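Local coordinates for chitinase (Chromobacterium violaceum, PDB 4TXG), which probably hydrolyses the glycosidic bonds of chitin as a family GH18 glycoside hydrolase and probably binds chitin, at residues T116-E124 and D133-G144. Residues are numbered along the deposited sequence; the frame is centred on the assembly and turned at random.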
ATOM      1  N   THR A 116      14.645  13.868  24.610  1.00 22.59           N
ATOM      2  CA  THR A 116      14.228  13.308  25.890  1.00 23.24           C
ATOM      3  C   THR A 116      12.779  12.867  25.828  1.00 20.66           C
ATOM      4  O   THR A 116      12.056  13.211  24.895  1.00 20.98           O
ATOM      5  CB  THR A 116      14.389  14.312  27.057  1.00 26.60           C
ATOM      6  OG1 THR A 116      13.486  15.410  26.882  1.00 28.22           O
ATOM      7  CG2 THR A 116      15.822  14.828  27.147  1.00 29.35           C
ATOM      8  N   GLY A 117      12.361  12.111  26.835  1.00 20.54           N
ATOM      9  CA  GLY A 117      10.982  11.672  26.939  1.00 21.47           C
ATOM     10  C   GLY A 117      10.476  10.970  25.693  1.00 18.17           C
ATOM     11  O   GLY A 117      11.134  10.079  25.154  1.00 16.79           O
ATOM     12  N   ASN A 118       9.313  11.399  25.215  1.00 18.22           N
ATOM     13  CA  ASN A 118       8.669  10.750  24.079  1.00 17.28           C
ATOM     14  C   ASN A 118       9.477  10.815  22.787  1.00 17.06           C
ATOM     15  O   ASN A 118       9.327   9.964  21.905  1.00 16.69           O
ATOM     16  CB  ASN A 118       7.289  11.366  23.859  1.00 17.99           C
ATOM     17  CG  ASN A 118       6.255  10.818  24.811  1.00 20.98           C
ATOM     18  OD1 ASN A 118       6.025   9.610  24.862  1.00 20.68           O
ATOM     19  ND2 ASN A 118       5.621  11.704  25.581  1.00 19.99           N
ATOM     20  N   ALA A 119      10.349  11.811  22.678  1.00 15.41           N
ATOM     21  CA  ALA A 119      11.158  11.957  21.475  1.00 16.17           C
ATOM     22  C   ALA A 119      12.117  10.780  21.290  1.00 16.43           C
ATOM     23  O   ALA A 119      12.576  10.508  20.181  1.00 17.87           O
ATOM     24  CB  ALA A 119      11.923  13.262  21.513  1.00 18.15           C
ATOM     25  N   LEU A 120      12.411  10.076  22.379  1.00 14.80           N
ATOM     26  CA  LEU A 120      13.278   8.904  22.315  1.00 16.20           C
ATOM     27  C   LEU A 120      12.590   7.699  21.657  1.00 17.59           C
ATOM     28  O   LEU A 120      13.244   6.708  21.335  1.00 16.16           O
ATOM     29  CB  LEU A 120      13.756   8.532  23.721  1.00 16.11           C
ATOM     30  CG  LEU A 120      14.717   9.551  24.328  1.00 18.44           C
ATOM     31  CD1 LEU A 120      14.903   9.301  25.819  1.00 21.23           C
ATOM     32  CD2 LEU A 120      16.044   9.487  23.601  1.00 20.60           C
ATOM     33  N   CYS A 121      11.281   7.796  21.446  1.00 14.12           N
ATOM     34  CA  CYS A 121      10.518   6.698  20.852  1.00  9.99           C
ATOM     35  C   CYS A 121       9.969   7.029  19.465  1.00  9.51           C
ATOM     36  O   CYS A 121       9.145   6.288  18.934  1.00 11.52           O
ATOM     37  CB  CYS A 121       9.360   6.305  21.772  1.00 14.31           C
ATOM     38  SG  CYS A 121       9.895   5.733  23.402  1.00 17.22           S
ATOM     39  N   ARG A 122      10.412   8.132  18.872  1.00 10.09           N
ATOM     40  CA  ARG A 122       9.893   8.495  17.557  1.00  9.93           C
ATOM     41  C   ARG A 122      10.410   7.517  16.499  1.00 10.84           C
ATOM     42  O   ARG A 122      11.605   7.242  16.455  1.00 10.90           O
ATOM     43  CB  ARG A 122      10.288   9.936  17.193  1.00 10.81           C
ATOM     44  CG  ARG A 122       9.735  10.383  15.851  1.00 12.84           C
ATOM     45  CD  ARG A 122      10.073  11.847  15.537  1.00 12.83           C
ATOM     46  NE  ARG A 122      11.502  12.116  15.651  1.00 17.97           N
ATOM     47  CZ  ARG A 122      12.386  11.940  14.670  1.00 30.45           C
ATOM     48  NH1 ARG A 122      11.995  11.496  13.477  1.00 27.42           N
ATOM     49  NH2 ARG A 122      13.669  12.212  14.882  1.00 32.90           N
ATOM     50  N   PRO A 123       9.506   6.969  15.662  1.00 10.50           N
ATOM     51  CA  PRO A 123       9.953   6.099  14.561  1.00  9.82           C
ATOM     52  C   PRO A 123      10.983   6.775  13.668  1.00 10.44           C
ATOM     53  O   PRO A 123      10.891   7.981  13.414  1.00  8.84           O
ATOM     54  CB  PRO A 123       8.660   5.819  13.785  1.00  7.85           C
ATOM     55  CG  PRO A 123       7.593   5.865  14.853  1.00  9.63           C
ATOM     56  CD  PRO A 123       8.038   6.999  15.775  1.00  9.82           C
ATOM     57  N   GLU A 124      11.964   6.002  13.209  1.00 10.10           N
ATOM     58  CA  GLU A 124      13.006   6.525  12.334  1.00 10.81           C
ATOM     59  C   GLU A 124      12.430   7.282  11.135  1.00  9.28           C
ATOM     60  O   GLU A 124      11.575   6.763  10.425  1.00 10.29           O
ATOM     61  CB  GLU A 124      13.902   5.382  11.845  1.00 11.35           C
ATOM     62  CG  GLU A 124      14.957   5.810  10.831  1.00 14.97           C
ATOM     63  CD  GLU A 124      15.765   4.630  10.305  1.00 20.84           C
ATOM     64  OE1 GLU A 124      15.774   3.571  10.964  1.00 21.06           O
ATOM     65  OE2 GLU A 124      16.379   4.757   9.228  1.00 19.64           O
ATOM     66  N   ASP A 133       4.153  17.644  22.283  1.00 18.24           N
ATOM     67  CA  ASP A 133       4.576  16.489  23.067  1.00 18.99           C
ATOM     68  C   ASP A 133       3.815  15.242  22.633  1.00 15.96           C
ATOM     69  O   ASP A 133       2.943  14.750  23.340  1.00 16.52           O
ATOM     70  CB  ASP A 133       4.376  16.753  24.559  1.00 27.44           C
ATOM     71  CG  ASP A 133       4.991  15.679  25.428  1.00 36.10           C
ATOM     72  OD1 ASP A 133       5.846  14.915  24.919  1.00 34.18           O
ATOM     73  OD2 ASP A 133       4.620  15.602  26.620  1.00 41.43           O
ATOM     74  N   VAL A 134       4.153  14.745  21.450  1.00 14.99           N
ATOM     75  CA  VAL A 134       3.488  13.577  20.884  1.00 13.97           C
ATOM     76  C   VAL A 134       3.873  12.336  21.676  1.00 13.34           C
ATOM     77  O   VAL A 134       5.058  12.050  21.829  1.00 15.07           O
ATOM     78  CB  VAL A 134       3.869  13.409  19.412  1.00 13.08           C
ATOM     79  CG1 VAL A 134       3.143  12.227  18.789  1.00 12.01           C
ATOM     80  CG2 VAL A 134       3.584  14.701  18.653  1.00 16.67           C
ATOM     81  N   PRO A 135       2.874  11.595  22.182  1.00 14.38           N
ATOM     82  CA  PRO A 135       3.128  10.468  23.093  1.00 13.99           C
ATOM     83  C   PRO A 135       3.590   9.188  22.388  1.00 12.22           C
ATOM     84  O   PRO A 135       2.914   8.165  22.462  1.00 10.78           O
ATOM     85  CB  PRO A 135       1.763  10.254  23.764  1.00 17.92           C
ATOM     86  CG  PRO A 135       0.779  10.685  22.724  1.00 18.53           C
ATOM     87  CD  PRO A 135       1.431  11.863  22.023  1.00 15.25           C
ATOM     88  N   TYR A 136       4.750   9.237  21.743  1.00 12.59           N
ATOM     89  CA  TYR A 136       5.237   8.079  20.980  1.00 12.67           C
ATOM     90  C   TYR A 136       5.438   6.832  21.834  1.00 14.22           C
ATOM     91  O   TYR A 136       5.278   5.720  21.349  1.00 13.26           O
ATOM     92  CB  TYR A 136       6.559   8.401  20.292  1.00 11.09           C
ATOM     93  CG  TYR A 136       6.438   9.385  19.162  1.00 10.21           C
ATOM     94  CD1 TYR A 136       5.691   9.081  18.025  1.00 10.50           C
ATOM     95  CD2 TYR A 136       7.071  10.615  19.230  1.00 14.47           C
ATOM     96  CE1 TYR A 136       5.587   9.988  16.983  1.00 13.00           C
ATOM     97  CE2 TYR A 136       6.962  11.518  18.205  1.00 15.66           C
ATOM     98  CZ  TYR A 136       6.228  11.202  17.087  1.00 14.24           C
ATOM     99  OH  TYR A 136       6.143  12.124  16.071  1.00 18.44           O
ATOM    100  N   CYS A 137       5.805   7.018  23.096  1.00 16.24           N
ATOM    101  CA  CYS A 137       6.176   5.877  23.922  1.00 16.44           C
ATOM    102  C   CYS A 137       4.960   5.049  24.326  1.00 13.63           C
ATOM    103  O   CYS A 137       5.103   3.958  24.868  1.00 15.62           O
ATOM    104  CB  CYS A 137       6.961   6.339  25.148  1.00 20.57           C
ATOM    105  SG  CYS A 137       8.691   6.720  24.727  1.00 87.65           S
ATOM    106  N   ALA A 138       3.772   5.551  24.015  1.00 12.39           N
ATOM    107  CA  ALA A 138       2.545   4.788  24.227  1.00 18.54           C
ATOM    108  C   ALA A 138       2.410   3.620  23.238  1.00 17.15           C
ATOM    109  O   ALA A 138       1.734   2.631  23.530  1.00 17.77           O
ATOM    110  CB  ALA A 138       1.322   5.712  24.126  1.00 19.33           C
ATOM    111  N   VAL A 139       3.058   3.737  22.079  1.00  9.58           N
ATOM    112  CA  VAL A 139       2.900   2.768  20.990  1.00 10.81           C
ATOM    113  C   VAL A 139       4.260   2.248  20.509  1.00 11.68           C
ATOM    114  O   VAL A 139       4.361   1.139  19.972  1.00  9.72           O
ATOM    115  CB  VAL A 139       2.121   3.409  19.792  1.00 14.71           C
ATOM    116  CG1 VAL A 139       2.223   2.579  18.516  1.00 16.81           C
ATOM    117  CG2 VAL A 139       0.651   3.623  20.166  1.00 17.15           C
ATOM    118  N   TYR A 140       5.307   3.047  20.713  1.00 10.66           N
ATOM    119  CA  TYR A 140       6.637   2.700  20.223  1.00  9.12           C
ATOM    120  C   TYR A 140       7.651   2.492  21.342  1.00 11.77           C
ATOM    121  O   TYR A 140       7.504   3.013  22.445  1.00 12.77           O
ATOM    122  CB  TYR A 140       7.150   3.785  19.274  1.00  8.46           C
ATOM    123  CG  TYR A 140       6.279   3.941  18.046  1.00  8.97           C
ATOM    124  CD1 TYR A 140       6.269   2.970  17.056  1.00  7.70           C
ATOM    125  CD2 TYR A 140       5.459   5.059  17.883  1.00 10.03           C
ATOM    126  CE1 TYR A 140       5.472   3.095  15.925  1.00  8.67           C
ATOM    127  CE2 TYR A 140       4.661   5.200  16.746  1.00  8.78           C
ATOM    128  CZ  TYR A 140       4.665   4.210  15.779  1.00  7.95           C
ATOM    129  OH  TYR A 140       3.873   4.333  14.652  1.00 10.41           O
ATOM    130  N   LYS A 141       8.678   1.710  21.040  1.00  9.89           N
ATOM    131  CA  LYS A 141       9.780   1.466  21.962  1.00 13.30           C
ATOM    132  C   LYS A 141      10.818   2.557  21.811  1.00 12.72           C
ATOM    133  O   LYS A 141      10.762   3.330  20.858  1.00 12.34           O
ATOM    134  CB  LYS A 141      10.421   0.103  21.678  1.00 14.12           C
ATOM    135  CG  LYS A 141       9.420  -1.014  21.561  1.00 16.95           C
ATOM    136  CD  LYS A 141      10.053  -2.262  20.966  1.00 16.78           C
ATOM    137  CE  LYS A 141       8.996  -3.308  20.676  1.00 18.27           C
ATOM    138  NZ  LYS A 141       9.593  -4.555  20.140  1.00 22.85           N
ATOM    139  N   GLN A 142      11.765   2.634  22.740  1.00 13.25           N
ATOM    140  CA  GLN A 142      12.880   3.545  22.533  1.00 13.78           C
ATOM    141  C   GLN A 142      13.604   3.092  21.271  1.00 15.24           C
ATOM    142  O   GLN A 142      13.883   1.906  21.096  1.00 14.83           O
ATOM    143  CB  GLN A 142      13.805   3.591  23.752  1.00 17.91           C
ATOM    144  CG  GLN A 142      13.112   4.200  24.967  1.00 24.90           C
ATOM    145  CD  GLN A 142      14.069   4.641  26.048  1.00 34.73           C
ATOM    146  OE1 GLN A 142      15.228   4.946  25.781  1.00 38.18           O
ATOM    147  NE2 GLN A 142      13.583   4.675  27.281  1.00 39.34           N
ATOM    148  N   GLY A 143      13.851   4.035  20.371  1.00 13.99           N
ATOM    149  CA  GLY A 143      14.395   3.707  19.067  1.00 12.83           C
ATOM    150  C   GLY A 143      13.345   3.686  17.972  1.00 12.53           C
ATOM    151  O   GLY A 143      13.681   3.666  16.785  1.00 13.26           O
ATOM    152  N   GLY A 144      12.070   3.678  18.357  1.00 11.96           N
ATOM    153  CA  GLY A 144      10.996   3.868  17.393  1.00  8.79           C
ATOM    154  C   GLY A 144      10.291   2.635  16.842  1.00  9.86           C
ATOM    155  O   GLY A 144       9.340   2.772  16.070  1.00 12.51           O
TER
HETATM  156  O   HOH W   1       8.252  13.801  26.448  1.00 28.00           O
HETATM  157  O   HOH W   2      12.523   3.319  14.300  1.00 16.26           O
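Pro123 lays its ring carbon CG over the middle of the Tyr140 ring, 3.5 Å from the centroid, a CH-pi contact, while Val139 CG1 covers the opposite face. Tyr136 is sandwiched nearer its rim: Arg122 CA sits over one face, with CB and CG running on alongside the ring, and Val134 CG1 lies on the other; Asn118 O comes up at the edge. Arg122 follows the ring because its CG stands anti to the backbone N (chi1 -178°) and the chain stays extended until it bends at chi3, sending NH1 away to Leu126 O.

A disulfide joins Cys121 SG to Cys137 SG at 2.0 Å. Asn118 holds the 133-137 part of the second segment with both ends of its amide. Asn118 OD1 takes the N-H of Cys137 (N, 3.1 Å), and Asn118 ND2 gives a longer bond, 3.3 Å, to Asp133 OD1, which it meets from above the carboxylate plane. A water also links Asn118 N to that same oxygen. At the far end, Gly143 N donates an almost straight bond to Leu120 O (2.9 Å, 170°) from the type II turn 141-144, and Gly144 CA packs 3.4 Å from Cys121 O.

The two segments of the loop ahead of strand 155-161 of the TIM barrel are thus held by one covalent link and flanking hydrogen bonds, with both amide ends fixing the rotation of Asn118. Val134 and Pro135 rest on helix 338-360, and Tyr140 OH is hydrogen-bonded to Asp390 OD1 and Gln365 NE2, so the cross-linked unit is fastened to the barrel by side-chain packing and the hydrogen-bonded phenol of Tyr140.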